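Local structure of Asp/Glu-specific dipeptidyl-peptidase (Flavobacterium psychrophilum, 5JXF) at residues F266-S270 with G671-G675. The protein removes dipeptides from the N-terminus of oligopeptides as a serine-type dipeptidyl-peptidase strictly specific for Asp or Glu at the P1 position. Residues are numbered along the deposited sequence; the frame is centred on the assembly and turned at random.
Sequences FLPVS and GNLIG
V269 and L673 meet in a single beta bridge with their CA atoms 4.7 Å apart, although the short runs 267-270 and 671-674 diverge by 53°. Both bonds belong to the backbone of L673: its N donates to P268 O at 2.9 Å, and its O accepts S270 N at 3.0 Å. L673 also leads the side-chain contact. Its CB points toward 266-270, and chi2 (63°) sets CD1 against L267 CD1 at 4.2 Å, the two leucines crossing at about a right angle; M703 and E88 also touch L673. V269 CB points away, and its contacts are loose, CG1 4.0 Å from L673 O and CG2 4.3 Å from L673 CD2, while L707 and L725 pack against its side chain. On the other flank the N672 amide crosses the P268 ring, OD1 lying 3.9 Å from P268 CB and CG, and I674 CG2 rests 3.8 Å from S270 CB; the S270 hydroxyl is engaged by D272 N. I674 and G675 form a classic beta bulge opposite A666. The bridge joins an eight-stranded antiparallel sheet, through strand 673-680, to a segment whose L267 bonds V89 of the nine-stranded sheet, consistent with the two-barrel, chymotrypsin-like catalytic domain of S46 peptidases.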
loop_
_atom_site.group_PDB
_atom_site.type_symbol
_atom_site.label_atom_id
_atom_site.label_comp_id
_atom_site.label_asym_id
_atom_site.label_seq_id
_atom_site.Cartn_x
_atom_site.Cartn_y
_atom_site.Cartn_z
ATOM N N PHE A 266 22.112 -34.184 6.077
ATOM C CA PHE A 266 21.844 -32.829 6.496
ATOM C C PHE A 266 22.124 -31.942 5.307
ATOM O O PHE A 266 22.865 -32.337 4.419
ATOM C CB PHE A 266 22.684 -32.434 7.716
ATOM C CG PHE A 266 24.148 -32.289 7.437
ATOM C CD1 PHE A 266 24.986 -33.399 7.431
ATOM C CD2 PHE A 266 24.694 -31.032 7.197
ATOM C CE1 PHE A 266 26.335 -33.257 7.186
ATOM C CE2 PHE A 266 26.040 -30.883 6.954
ATOM C CZ PHE A 266 26.867 -31.991 6.945
ATOM N N LEU A 267 21.494 -30.768 5.273
ATOM C CA LEU A 267 21.566 -29.914 4.103
ATOM C C LEU A 267 22.747 -28.995 4.232
ATOM O O LEU A 267 22.876 -28.278 5.232
ATOM C CB LEU A 267 20.271 -29.097 3.931
ATOM C CG LEU A 267 18.972 -29.902 3.890
ATOM C CD1 LEU A 267 17.762 -28.977 3.926
ATOM C CD2 LEU A 267 18.934 -30.753 2.659
ATOM N N PRO A 268 23.642 -29.025 3.238
ATOM C CA PRO A 268 24.650 -27.965 3.213
ATOM C C PRO A 268 23.919 -26.643 2.908
ATOM O O PRO A 268 22.852 -26.693 2.288
ATOM C CB PRO A 268 25.578 -28.370 2.069
ATOM C CG PRO A 268 25.197 -29.781 1.704
ATOM C CD PRO A 268 23.749 -29.913 2.075
ATOM N N VAL A 269 24.474 -25.522 3.363
ATOM C CA VAL A 269 23.880 -24.211 3.195
ATOM C C VAL A 269 24.691 -23.397 2.196
ATOM O O VAL A 269 25.881 -23.178 2.393
ATOM C CB VAL A 269 23.813 -23.435 4.531
ATOM C CG1 VAL A 269 23.234 -22.060 4.298
ATOM C CG2 VAL A 269 22.989 -24.206 5.559
ATOM N N SER A 270 24.040 -22.961 1.126
ATOM C CA SER A 270 24.695 -22.165 0.090
ATOM C C SER A 270 24.994 -20.713 0.507
ATOM O O SER A 270 24.212 -20.107 1.232
ATOM C CB SER A 270 23.833 -22.151 -1.167
ATOM O OG SER A 270 24.367 -21.247 -2.116
ATOM N N GLY A 671 20.635 -29.406 -4.485
ATOM C CA GLY A 671 20.165 -29.873 -3.191
ATOM C C GLY A 671 20.727 -29.132 -1.990
ATOM O O GLY A 671 20.600 -29.591 -0.849
ATOM N N ASN A 672 21.335 -27.975 -2.250
ATOM C CA ASN A 672 21.793 -27.059 -1.210
ATOM C C ASN A 672 20.702 -26.129 -0.719
ATOM O O ASN A 672 19.904 -25.624 -1.511
ATOM C CB ASN A 672 22.970 -26.218 -1.729
ATOM C CG ASN A 672 24.055 -27.071 -2.354
ATOM O OD1 ASN A 672 24.776 -27.784 -1.656
ATOM N ND2 ASN A 672 24.160 -27.024 -3.675
ATOM N N LEU A 673 20.689 -25.884 0.588
ATOM C CA LEU A 673 19.734 -24.969 1.186
ATOM C C LEU A 673 20.000 -23.529 0.760
ATOM O O LEU A 673 21.078 -23.007 1.020
ATOM C CB LEU A 673 19.782 -25.045 2.707
ATOM C CG LEU A 673 18.618 -24.295 3.365
ATOM C CD1 LEU A 673 17.321 -24.962 2.958
ATOM C CD2 LEU A 673 18.759 -24.224 4.884
ATOM N N ILE A 674 19.010 -22.891 0.137
ATOM C CA ILE A 674 19.124 -21.486 -0.286
ATOM C C ILE A 674 18.054 -20.564 0.332
ATOM O O ILE A 674 18.221 -19.337 0.375
ATOM C CB ILE A 674 19.023 -21.352 -1.808
ATOM C CG1 ILE A 674 17.891 -22.235 -2.343
ATOM C CG2 ILE A 674 20.341 -21.679 -2.459
ATOM C CD1 ILE A 674 17.510 -21.940 -3.796
ATOM N N GLY A 675 16.956 -21.146 0.794
ATOM C CA GLY A 675 15.885 -20.383 1.406
ATOM C C GLY A 675 15.154 -21.142 2.496
ATOM O O GLY A 675 15.251 -22.381 2.614
#